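Local coordinates for amino Transferase (Eubacterium rectale, PDB 3ELE), which probably transfers amino groups between amino acids and 2-oxo acids, using bound pyridoxal-5'-phosphate as its cofactor, at residues A[79-84]-A[291-296]; A[232-235]-A[239-242]; A[26-31]-A[354-359]; A[318-323]-A[387-392]. One frame throughout, in Å; residues are numbered along the deposited sequence. Where two conformers were deposited one is given.

How the interactions relate
The four contacts form two well-separated groups. Interactions 1 and 2, with centres 21 Å apart, both belong to the region of the seven-stranded mixed sheet: one packs helices 79-93 and 290-296 beside its end strand 102-105, the other lays a loop against strand 240-245. Interactions 3 and 4 have centres 40 Å or more from those of 1 and 2 and about 17 Å from each other, and they meet where Val-357 packs on Phe-389 and Ile-392. Along the chain, 3 encloses 1, which encloses 2, while 3 and 4 interleave. The N-terminal helix 17-32 thus joins C-terminal elements, consistent with the small domain of class I and II aminotransferases being built from both chain ends.

Interaction 1 (A[79-84]-A[291-296]); sequences VETRAA and LFQKMI
A buried side-chain-to-backbone hydrogen bond joins two helices here: Thr-81, on helix 79-93, donates to the backbone oxygen of Gln-293, on helix 290-296. OG1 of Thr-81 lies 2.6 Å from Gln-293 O and approaches from above the carbonyl plane, with a C=O...donor angle of 105°. The carbonyl is therefore met from over its face. Threonine suits the place because its two branches do different work. With OG1 anti to the carbonyl carbon (chi1 -62°), the hydroxyl reaches the neighbouring helix while Thr-81 CG2 turns to the methyl CG2 of Ile-296, 4.1 Å away. Its small size also allows a close approach, the segment axes coming within 8.6 Å at an angle of 41°. The amide of Gln-293 faces other partners: OE1 accepts from Asp-78 N, and NE2 donates to Thr-73 OG1 and Ala-288 O. Lys-294 forms a salt bridge with Asp-78, so the residue just before helix 79-93 is tied to the second helix as well. Met-104 of strand 102-105 touches both Thr-81 and Gln-293. A helix pair packed beside the end strand of the mixed sheet is consistent with the large domain of the fold-type I, aspartate aminotransferase-like PLP enzymes.

Interaction 2 (A[232-235]-A[239-242]); sequences FVTK and NTLV
Thr-234 holds OG1 between its backbone N and carbonyl carbon (chi1 68°), which leaves CG2 anti to the carbonyl carbon and directed at the strand that follows. Thr-240 is turned differently: with OG1 beside the backbone N (chi1 -59°), CG2 lies anti to that N, and this methyl meets the loop. The two methyls stand 3.8 Å apart, Thr-234 CG2 against Thr-240 CG2. The first of them also touches the next inward-facing residue of the strand, with 3.6 Å between Thr-234 CG2 and Val-242 CG2. Thr-240 CG2 also receives Val-233 CG1 at 3.8 Å. All three pairs of side chains cross at about a right angle, methyl to methyl. Beta-branched residues suit both sides: Thr-240 and Val-242 are at ease in a strand, while Val-233 and Thr-234 are compact and present a methyl close to the backbone of the loop. The hydroxyl of Thr-240 is meanwhile bonded to Tyr-237 O in the connecting turn. A 3-10 turn shapes the loop side, with Lys-235 N bonded to Phe-232 O at 3.1 Å.

Strand alternation sends Leu-241 the other way, onto Cys-115 and Leu-119 of helix 108-119. Strand 240-245 runs on to Ser-245, which lines the PLP pocket. Within the mixed sheet it lies between the parallel strand 213-217 and the antiparallel strand 258-261; the loop folds back over one face, where Val-233 rests on Ile-214 and Phe-232 on Leu-261.

Interaction 3 (A[26-31]-A[354-359]); sequences KKRAAI and EEDVLI. With EDO (1,2-ethanediol), chain G.
A Schellman motif ends helix 345-353, and its C-prime residue, Asp-356, forms a salt bridge with Arg-28 of helix 17-32. The positive phi of Asp-356 lets the chain reverse out of the helix and enter the short strand 357-358, which pairs with strand 38-39. Its CB points toward the N-terminal helix, and the carboxylate meets Arg-28. The arginine chain bends twice, chi2 and chi3 both near -60°, and these bends turn the NE/NH2 edge of the guanidinium to the carboxylate. Arg-28 NE donates to the syn lone pair of Asp-356 OD1 at 2.9 Å, with the acceptor somewhat tilted from the guanidinium plane and the bond not straight (N-H...O 151°). A second, weak bond runs from Arg-28 NH2 to Asp-356 OD2 at 3.3 Å. With the two planes only 13° apart, the pair meets edge to edge as a two-pronged bridge, which should restrict rotation of both groups. Replacing Arg-28 by a leucine is likely to leave the Asp-356 carboxylate without this charged mate, with apolar packing still joining helix 17-32 to the strand. Arginine suits the site because it can give two hydrogens to one carboxylate. A molecule of 1,2-ethanediol, probably from the crystallisation liquor, lies between Arg-28 and the backbone of Glu-354: its O1 donates to Glu-354 O at 2.9 Å, and its O2 sits over one guanidinium face, 3.5 Å from Arg-28 CZ.

Interaction 4 (A[318-323]-A[387-392]); sequences EGLTRI and PAFEKI
The backbone oxygen of Phe-389 accepts a hydrogen bond from the hydroxyl of Tyr-325, just beyond helix 306-323, while the Phe-389 side chain packs directly on that helix. Between the two segments themselves the contact is apolar. Leu-320 lays one methyl over the aromatic ring: CD2 is 3.5 Å from the centroid of Phe-389 and 15° off the ring normal, a CH-pi contact. The methyl is shifted toward the rim, with Leu-320 CD2 only 3.4 Å from Phe-389 CD1. A leucine suits this place because its forked end can bring a methyl to the partner although CB does not point straight at it. Ile-323, one turn on, works by reach. Its chain is extended at chi2 (169°), and CD1 lies 3.8 Å from Phe-389 CB and 3.6 Å from the backbone N of Glu-390. The same methyl brushes Glu-390 CB at 4.0 Å, so the glutamate contributes its aliphatic base.

The segment axes stay 10.1 Å apart and run 30° from parallel, a spacing that large side chains must fill. Phe-389 also meets the ring of Phe-40 and touches Val-357 of strand 357-358, in what is probably the small domain of this fold-type I family. Were the Phe-389 ring cut back to an alanine, a gap would probably open between the helices and the Leu-320 methyl would lose the face it rests on. The chemistry implies adhesion by dispersion and shape rather than by charge, consistent with flat ring and branched methyls helping to set the helix spacing here.

Interaction 1 (A[79-84]-A[291-296])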
loop_
_atom_site.group_PDB
_atom_site.type_symbol
_atom_site.label_atom_id
_atom_site.label_comp_id
_atom_site.label_asym_id
_atom_site.label_seq_id
_atom_site.Cartn_x
_atom_site.Cartn_y
_atom_site.Cartn_z
ATOM N N VAL A 79 0.044 13.235 -13.289
ATOM C CA VAL A 79 1.143 13.771 -14.103
ATOM C C VAL A 79 1.648 15.103 -13.507
ATOM O O VAL A 79 2.826 15.374 -13.559
ATOM C CB VAL A 79 0.736 13.914 -15.607
ATOM C CG1 VAL A 79 -0.335 15.011 -15.807
ATOM C CG2 VAL A 79 1.952 14.181 -16.480
ATOM N N GLU A 80 0.759 15.881 -12.889
ATOM C CA GLU A 80 1.104 17.166 -12.253
ATOM C C GLU A 80 2.007 16.990 -11.028
ATOM O O GLU A 80 2.899 17.814 -10.772
ATOM C CB GLU A 80 -0.147 17.966 -11.873
ATOM C CG GLU A 80 -1.007 18.409 -13.073
ATOM C CD GLU A 80 -2.061 17.382 -13.554
ATOM O OE1 GLU A 80 -2.217 16.257 -12.977
ATOM O OE2 GLU A 80 -2.752 17.735 -14.532
ATOM N N THR A 81 1.759 15.914 -10.279
ATOM C CA THR A 81 2.578 15.547 -9.134
ATOM C C THR A 81 3.962 15.075 -9.608
ATOM O O THR A 81 4.984 15.571 -9.127
ATOM C CB THR A 81 1.870 14.510 -8.260
ATOM O OG1 THR A 81 0.664 15.114 -7.761
ATOM C CG2 THR A 81 2.771 14.059 -7.085
ATOM N N ARG A 82 3.975 14.136 -10.550
ATOM C CA ARG A 82 5.218 13.614 -11.122
ATOM C C ARG A 82 6.049 14.709 -11.821
ATOM O O ARG A 82 7.276 14.772 -11.621
ATOM C CB ARG A 82 4.918 12.450 -12.069
ATOM C CG ARG A 82 4.421 11.246 -11.323
ATOM C CD ARG A 82 4.133 10.091 -12.197
ATOM N NE ARG A 82 2.955 10.290 -13.048
ATOM C CZ ARG A 82 2.920 10.288 -14.389
ATOM N NH1 ARG A 82 3.991 10.091 -15.142
ATOM N NH2 ARG A 82 1.756 10.477 -15.000
ATOM N N ALA A 83 5.372 15.564 -12.600
ATOM C CA ALA A 83 6.002 16.726 -13.281
ATOM C C ALA A 83 6.688 17.672 -12.299
ATOM O O ALA A 83 7.829 18.040 -12.519
ATOM C CB ALA A 83 4.975 17.497 -14.131
ATOM N N ALA A 84 5.993 18.018 -11.211
ATOM C CA ALA A 84 6.514 18.884 -10.126
ATOM C C ALA A 84 7.771 18.330 -9.440
ATOM O O ALA A 84 8.673 19.102 -9.094
ATOM C CB ALA A 84 5.436 19.133 -9.076
ATOM N N LEU A 291 -5.112 13.051 -2.098
ATOM C CA LEU A 291 -5.007 14.326 -1.343
ATOM C C LEU A 291 -3.535 14.732 -1.206
ATOM O O LEU A 291 -3.180 15.894 -1.457
ATOM C CB LEU A 291 -5.674 14.217 0.046
ATOM C CG LEU A 291 -5.458 15.344 1.061
ATOM C CD1 LEU A 291 -5.972 16.617 0.466
ATOM C CD2 LEU A 291 -6.136 15.045 2.392
ATOM N N PHE A 292 -2.696 13.748 -0.854
ATOM C CA PHE A 292 -1.248 13.963 -0.659
ATOM C C PHE A 292 -0.488 14.159 -1.970
ATOM O O PHE A 292 0.432 14.965 -2.001
ATOM C CB PHE A 292 -0.641 12.908 0.271
ATOM C CG PHE A 292 -1.301 12.885 1.627
ATOM C CD1 PHE A 292 -1.217 13.990 2.473
ATOM C CD2 PHE A 292 -2.042 11.801 2.054
ATOM C CE1 PHE A 292 -1.867 13.985 3.716
ATOM C CE2 PHE A 292 -2.683 11.791 3.298
ATOM C CZ PHE A 292 -2.603 12.873 4.111
ATOM N N GLN A 293 -0.878 13.474 -3.046
ATOM C CA GLN A 293 -0.283 13.735 -4.372
ATOM C C GLN A 293 -0.485 15.185 -4.795
ATOM O O GLN A 293 0.461 15.834 -5.232
ATOM C CB GLN A 293 -0.868 12.846 -5.471
ATOM C CG GLN A 293 -0.537 11.363 -5.359
ATOM C CD GLN A 293 -0.862 10.612 -6.641
ATOM O OE1 GLN A 293 -0.463 11.040 -7.721
ATOM N NE2 GLN A 293 -1.565 9.475 -6.527
ATOM N N LYS A 294 -1.719 15.681 -4.643
ATOM C CA LYS A 294 -2.067 17.053 -5.013
ATOM C C LYS A 294 -1.367 18.073 -4.105
ATOM O O LYS A 294 -0.912 19.111 -4.584
ATOM C CB LYS A 294 -3.592 17.242 -5.102
ATOM C CG LYS A 294 -4.220 16.284 -6.158
ATOM C CD LYS A 294 -5.690 16.515 -6.385
ATOM C CE LYS A 294 -6.420 15.272 -6.890
ATOM N NZ LYS A 294 -5.759 14.518 -7.996
HETATM N N MSE A 295 -1.244 17.740 -2.817
HETATM C CA MSE A 295 -0.555 18.599 -1.834
HETATM C C MSE A 295 0.950 18.739 -2.135
HETATM O O MSE A 295 1.511 19.834 -1.998
HETATM C CB MSE A 295 -0.801 18.070 -0.400
HETATM C CG MSE A 295 -0.029 18.752 0.742
HETATM SE SE MSE A 295 1.800 18.125 1.025
HETATM C CE MSE A 295 1.469 16.294 1.459
ATOM N N ILE A 296 1.598 17.630 -2.513
ATOM C CA ILE A 296 3.051 17.595 -2.824
ATOM C C ILE A 296 3.468 18.567 -3.955
ATOM O O ILE A 296 4.601 19.071 -3.946
ATOM C CB ILE A 296 3.578 16.101 -3.061
ATOM C CG1 ILE A 296 4.125 15.482 -1.761
ATOM C CG2 ILE A 296 4.703 16.001 -4.068
ATOM C CD1 ILE A 296 3.120 14.834 -0.944
#

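Interaction 2 (A[232-235]-A[239-242])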
loop_
_atom_site.group_PDB
_atom_site.type_symbol
_atom_site.label_atom_id
_atom_site.label_comp_id
_atom_site.label_asym_id
_atom_site.label_seq_id
_atom_site.Cartn_x
_atom_site.Cartn_y
_atom_site.Cartn_z
ATOM N N PHE A 232 23.591 12.960 -5.873
ATOM C CA PHE A 232 22.428 12.369 -6.528
ATOM C C PHE A 232 22.962 11.214 -7.394
ATOM O O PHE A 232 23.538 11.430 -8.465
ATOM C CB PHE A 232 21.592 13.383 -7.320
ATOM C CG PHE A 232 20.162 12.958 -7.455
ATOM C CD1 PHE A 232 19.267 13.161 -6.403
ATOM C CD2 PHE A 232 19.726 12.285 -8.573
ATOM C CE1 PHE A 232 17.952 12.727 -6.500
ATOM C CE2 PHE A 232 18.414 11.856 -8.676
ATOM C CZ PHE A 232 17.533 12.069 -7.637
ATOM N N VAL A 233 22.685 9.996 -6.931
ATOM C CA VAL A 233 23.322 8.754 -7.437
ATOM C C VAL A 233 23.110 8.425 -8.917
ATOM O O VAL A 233 23.994 7.815 -9.545
ATOM C CB VAL A 233 22.927 7.536 -6.552
ATOM C CG1 VAL A 233 23.672 6.252 -6.979
ATOM C CG2 VAL A 233 23.222 7.830 -5.083
ATOM N N THR A 234 21.969 8.851 -9.469
ATOM C CA THR A 234 21.618 8.580 -10.877
ATOM C C THR A 234 22.605 9.212 -11.838
ATOM O O THR A 234 22.787 8.710 -12.948
ATOM C CB THR A 234 20.168 9.029 -11.236
ATOM O OG1 THR A 234 20.067 10.459 -11.196
ATOM C CG2 THR A 234 19.137 8.366 -10.269
ATOM N N LYS A 235 23.238 10.309 -11.388
ATOM C CA LYS A 235 24.262 11.001 -12.163
ATOM C C LYS A 235 25.583 10.253 -12.264
ATOM O O LYS A 235 26.381 10.569 -13.148
ATOM C CB LYS A 235 24.543 12.381 -11.575
ATOM C CG LYS A 235 23.311 13.270 -11.505
ATOM C CD LYS A 235 23.679 14.772 -11.619
ATOM C CE LYS A 235 24.619 15.241 -10.543
ATOM N NZ LYS A 235 24.788 16.727 -10.585
ATOM N N ASN A 239 22.174 2.476 -14.031
ATOM C CA ASN A 239 21.180 1.543 -13.449
ATOM C C ASN A 239 20.950 1.796 -11.956
ATOM O O ASN A 239 21.333 1.026 -11.103
ATOM C CB ASN A 239 21.576 0.088 -13.758
ATOM C CG ASN A 239 21.471 -0.236 -15.240
ATOM O OD1 ASN A 239 20.439 -0.006 -15.849
ATOM N ND2 ASN A 239 22.531 -0.783 -15.813
ATOM N N THR A 240 20.284 2.904 -11.668
ATOM C CA THR A 240 19.967 3.319 -10.312
ATOM C C THR A 240 18.474 3.549 -10.236
ATOM O O THR A 240 17.914 4.220 -11.111
ATOM C CB THR A 240 20.677 4.626 -9.978
ATOM O OG1 THR A 240 22.084 4.445 -10.109
ATOM C CG2 THR A 240 20.328 5.171 -8.530
ATOM N N LEU A 241 17.854 2.963 -9.212
ATOM C CA LEU A 241 16.456 3.171 -8.851
ATOM C C LEU A 241 16.508 3.955 -7.557
ATOM O O LEU A 241 17.258 3.572 -6.661
ATOM C CB LEU A 241 15.736 1.839 -8.633
ATOM C CG LEU A 241 15.483 1.018 -9.899
ATOM C CD1 LEU A 241 15.154 -0.444 -9.573
ATOM C CD2 LEU A 241 14.371 1.688 -10.726
ATOM N N VAL A 242 15.766 5.066 -7.473
ATOM C CA VAL A 242 15.725 5.901 -6.263
ATOM C C VAL A 242 14.371 5.722 -5.595
ATOM O O VAL A 242 13.349 5.798 -6.263
ATOM C CB VAL A 242 16.013 7.393 -6.547
ATOM C CG1 VAL A 242 15.921 8.221 -5.246
ATOM C CG2 VAL A 242 17.408 7.552 -7.213
#

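Interaction 3 (A[26-31]-A[354-359])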
loop_
_atom_site.group_PDB
_atom_site.type_symbol
_atom_site.label_atom_id
_atom_site.label_comp_id
_atom_site.label_asym_id
_atom_site.label_seq_id
_atom_site.Cartn_x
_atom_site.Cartn_y
_atom_site.Cartn_z
ATOM N N LYS A 26 7.323 3.444 28.586
ATOM C CA LYS A 26 6.021 3.963 29.039
ATOM C C LYS A 26 5.639 3.369 30.392
ATOM O O LYS A 26 5.120 4.092 31.249
ATOM C CB LYS A 26 4.910 3.713 28.019
ATOM C CG LYS A 26 5.112 4.450 26.701
ATOM C CD LYS A 26 3.813 4.578 25.896
ATOM C CE LYS A 26 3.262 3.227 25.473
ATOM N NZ LYS A 26 2.030 3.281 24.611
ATOM N N LYS A 27 5.912 2.070 30.573
ATOM C CA LYS A 27 5.688 1.364 31.852
ATOM C C LYS A 27 6.606 1.927 32.934
ATOM O O LYS A 27 6.187 2.098 34.075
ATOM C CB LYS A 27 5.867 -0.163 31.704
ATOM C CG LYS A 27 4.787 -0.814 30.834
ATOM C CD LYS A 27 4.920 -2.351 30.665
ATOM C CE LYS A 27 6.123 -2.737 29.814
ATOM N NZ LYS A 27 6.160 -4.172 29.389
ATOM N N ARG A 28 7.854 2.220 32.561
ATOM C CA ARG A 28 8.825 2.857 33.459
ATOM C C ARG A 28 8.449 4.313 33.804
ATOM O O ARG A 28 8.687 4.756 34.931
ATOM C CB ARG A 28 10.252 2.787 32.881
ATOM C CG ARG A 28 10.929 1.401 32.930
ATOM C CD ARG A 28 11.054 0.788 34.331
ATOM N NE ARG A 28 11.866 1.595 35.234
ATOM C CZ ARG A 28 11.970 1.428 36.548
ATOM N NH1 ARG A 28 11.269 0.510 37.212
ATOM N NH2 ARG A 28 12.773 2.234 37.223
ATOM N N ALA A 29 7.872 5.037 32.838
ATOM C CA ALA A 29 7.385 6.402 33.042
ATOM C C ALA A 29 6.332 6.431 34.152
ATOM O O ALA A 29 6.335 7.344 34.975
ATOM C CB ALA A 29 6.807 6.988 31.745
ATOM N N ALA A 30 5.445 5.432 34.163
ATOM C CA ALA A 30 4.428 5.288 35.215
ATOM C C ALA A 30 5.020 5.117 36.616
ATOM O O ALA A 30 4.436 5.585 37.594
ATOM C CB ALA A 30 3.481 4.097 34.893
ATOM N N ILE A 31 6.197 4.491 36.703
ATOM C CA ILE A 31 6.864 4.201 37.980
ATOM C C ILE A 31 7.799 5.317 38.452
ATOM O O ILE A 31 7.728 5.704 39.612
ATOM C CB ILE A 31 7.626 2.842 37.904
ATOM C CG1 ILE A 31 6.645 1.707 37.554
ATOM C CG2 ILE A 31 8.334 2.527 39.224
ATOM C CD1 ILE A 31 7.302 0.382 37.319
ATOM N N GLU A 354 19.423 -0.323 33.428
ATOM C CA GLU A 354 19.461 -0.138 34.899
ATOM C C GLU A 354 19.323 1.328 35.356
ATOM O O GLU A 354 18.976 1.567 36.524
ATOM C CB GLU A 354 20.757 -0.689 35.533
ATOM C CG GLU A 354 21.042 -2.184 35.357
ATOM C CD GLU A 354 22.325 -2.659 36.077
ATOM O OE1 GLU A 354 23.199 -1.834 36.426
ATOM O OE2 GLU A 354 22.464 -3.883 36.296
ATOM N N GLU A 355 19.658 2.284 34.481
ATOM C CA GLU A 355 19.547 3.729 34.762
ATOM C C GLU A 355 18.501 4.404 33.869
ATOM O O GLU A 355 18.531 5.628 33.681
ATOM C CB GLU A 355 20.917 4.418 34.576
ATOM C CG GLU A 355 22.093 3.743 35.302
ATOM C CD GLU A 355 21.846 3.535 36.788
ATOM O OE1 GLU A 355 21.222 4.416 37.418
ATOM O OE2 GLU A 355 22.284 2.490 37.324
ATOM N N ASP A 356 17.573 3.596 33.341
ATOM C CA ASP A 356 16.475 4.037 32.477
ATOM C C ASP A 356 16.875 4.740 31.174
ATOM O O ASP A 356 16.136 5.596 30.667
ATOM C CB ASP A 356 15.442 4.835 33.298
ATOM C CG ASP A 356 14.689 3.967 34.282
ATOM O OD1 ASP A 356 13.992 3.038 33.811
ATOM O OD2 ASP A 356 14.752 4.246 35.504
ATOM N N VAL A 357 18.022 4.324 30.620
ATOM C CA VAL A 357 18.501 4.779 29.325
ATOM C C VAL A 357 18.155 3.656 28.363
ATOM O O VAL A 357 18.698 2.548 28.477
ATOM C CB VAL A 357 20.010 5.083 29.336
ATOM C CG1 VAL A 357 20.513 5.395 27.924
ATOM C CG2 VAL A 357 20.295 6.265 30.302
ATOM N N LEU A 358 17.258 3.950 27.420
ATOM C CA LEU A 358 16.753 2.989 26.469
ATOM C C LEU A 358 17.441 3.199 25.109
ATOM O O LEU A 358 17.076 4.067 24.322
ATOM C CB LEU A 358 15.219 3.058 26.393
ATOM C CG LEU A 358 14.478 3.182 27.741
ATOM C CD1 LEU A 358 12.975 3.134 27.535
ATOM C CD2 LEU A 358 14.893 2.107 28.712
ATOM N N ILE A 359 18.493 2.419 24.897
ATOM C CA ILE A 359 19.295 2.435 23.669
ATOM C C ILE A 359 19.171 1.073 23.051
ATOM O O ILE A 359 18.797 0.126 23.729
ATOM C CB ILE A 359 20.765 2.878 23.912
ATOM C CG1 ILE A 359 21.474 2.024 24.988
ATOM C CG2 ILE A 359 20.747 4.304 24.324
ATOM C CD1 ILE A 359 22.891 2.436 25.289
HETATM C C1 EDO G . 16.127 0.214 37.056
HETATM O O1 EDO G . 17.115 0.057 38.078
HETATM C C2 EDO G . 14.963 -0.720 37.332
HETATM O O2 EDO G . 14.351 -1.085 36.094
#

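Interaction 4 (A[318-323]-A[387-392])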
loop_
_atom_site.group_PDB
_atom_site.type_symbol
_atom_site.label_atom_id
_atom_site.label_comp_id
_atom_site.label_asym_id
_atom_site.label_seq_id
_atom_site.Cartn_x
_atom_site.Cartn_y
_atom_site.Cartn_z
ATOM N N GLU A 318 28.421 16.064 22.114
ATOM C CA GLU A 318 29.261 16.792 23.067
ATOM C C GLU A 318 29.237 16.146 24.456
ATOM O O GLU A 318 30.286 15.920 25.044
ATOM C CB GLU A 318 28.869 18.283 23.170
ATOM C CG GLU A 318 29.199 19.122 21.932
ATOM N N GLY A 319 28.054 15.831 24.962
ATOM C CA GLY A 319 27.927 15.227 26.291
ATOM C C GLY A 319 28.485 13.819 26.411
ATOM O O GLY A 319 29.187 13.514 27.369
ATOM N N LEU A 320 28.182 12.968 25.430
ATOM C CA LEU A 320 28.675 11.573 25.437
ATOM C C LEU A 320 30.194 11.507 25.268
ATOM O O LEU A 320 30.860 10.746 25.969
ATOM C CB LEU A 320 27.969 10.715 24.374
ATOM C CG LEU A 320 26.483 10.367 24.556
ATOM C CD1 LEU A 320 26.077 9.406 23.416
ATOM C CD2 LEU A 320 26.159 9.751 25.910
ATOM N N THR A 321 30.728 12.296 24.335
ATOM C CA THR A 321 32.179 12.393 24.119
ATOM C C THR A 321 32.893 12.877 25.403
ATOM O O THR A 321 33.843 12.251 25.855
ATOM C CB THR A 321 32.477 13.314 22.923
ATOM O OG1 THR A 321 31.891 12.731 21.750
ATOM C CG2 THR A 321 33.971 13.519 22.713
ATOM N N ARG A 322 32.383 13.956 25.992
ATOM C CA ARG A 322 32.933 14.544 27.237
ATOM C C ARG A 322 33.023 13.521 28.393
ATOM O O ARG A 322 33.986 13.554 29.170
ATOM C CB ARG A 322 32.088 15.768 27.631
ATOM C CG ARG A 322 32.514 16.566 28.868
ATOM C CD ARG A 322 33.966 17.086 28.775
ATOM N NE ARG A 322 34.213 17.911 27.582
ATOM C CZ ARG A 322 35.412 18.346 27.172
ATOM N NH1 ARG A 322 36.536 18.032 27.828
ATOM N NH2 ARG A 322 35.490 19.102 26.076
ATOM N N ILE A 323 32.028 12.622 28.490
ATOM C CA ILE A 323 32.001 11.544 29.515
ATOM C C ILE A 323 33.082 10.479 29.265
ATOM O O ILE A 323 33.680 9.972 30.229
ATOM C CB ILE A 323 30.594 10.867 29.619
ATOM C CG1 ILE A 323 29.599 11.828 30.282
ATOM C CG2 ILE A 323 30.637 9.589 30.461
ATOM C CD1 ILE A 323 28.140 11.356 30.172
ATOM N N PRO A 387 23.641 12.715 33.502
ATOM C CA PRO A 387 24.005 12.013 34.736
ATOM C C PRO A 387 23.793 10.486 34.703
ATOM O O PRO A 387 24.599 9.766 35.275
ATOM C CB PRO A 387 23.106 12.684 35.792
ATOM C CG PRO A 387 22.908 14.057 35.254
ATOM C CD PRO A 387 22.734 13.844 33.785
ATOM N N ALA A 388 22.749 10.001 34.024
ATOM C CA ALA A 388 22.536 8.542 33.892
ATOM C C ALA A 388 23.618 7.936 32.974
ATOM O O ALA A 388 24.182 6.898 33.306
ATOM C CB ALA A 388 21.128 8.221 33.414
ATOM N N PHE A 389 23.901 8.592 31.840
ATOM C CA PHE A 389 25.026 8.207 30.956
ATOM C C PHE A 389 26.380 8.149 31.675
ATOM O O PHE A 389 27.167 7.226 31.442
ATOM C CB PHE A 389 25.150 9.134 29.740
ATOM C CG PHE A 389 24.221 8.775 28.619
ATOM C CD1 PHE A 389 24.397 7.576 27.922
ATOM C CD2 PHE A 389 23.187 9.632 28.235
ATOM C CE1 PHE A 389 23.553 7.227 26.870
ATOM C CE2 PHE A 389 22.321 9.285 27.177
ATOM C CZ PHE A 389 22.503 8.090 26.498
ATOM N N GLU A 390 26.626 9.134 32.534
ATOM C CA GLU A 390 27.824 9.205 33.357
ATOM C C GLU A 390 27.891 8.023 34.335
ATOM O O GLU A 390 28.962 7.444 34.534
ATOM C CB GLU A 390 27.836 10.543 34.122
ATOM C CG GLU A 390 29.068 10.854 34.950
ATOM C CD GLU A 390 28.962 12.213 35.655
ATOM O OE1 GLU A 390 27.860 12.594 36.132
ATOM O OE2 GLU A 390 29.998 12.895 35.751
ATOM N N LYS A 391 26.749 7.680 34.943
ATOM C CA LYS A 391 26.671 6.555 35.892
ATOM C C LYS A 391 26.875 5.213 35.177
ATOM O O LYS A 391 27.555 4.332 35.709
ATOM C CB LYS A 391 25.344 6.577 36.657
ATOM C CG LYS A 391 25.270 5.576 37.801
ATOM C CD LYS A 391 24.096 5.874 38.718
ATOM C CE LYS A 391 23.952 4.812 39.801
ATOM N NZ LYS A 391 22.845 5.123 40.770
ATOM N N ILE A 392 26.296 5.071 33.980
ATOM C CA ILE A 392 26.487 3.861 33.153
ATOM C C ILE A 392 27.994 3.668 32.860
ATOM O O ILE A 392 28.529 2.584 33.075
ATOM C CB ILE A 392 25.688 3.914 31.824
ATOM C CG1 ILE A 392 24.178 3.861 32.080
ATOM C CG2 ILE A 392 26.083 2.751 30.897
ATOM C CD1 ILE A 392 23.364 4.397 30.903
#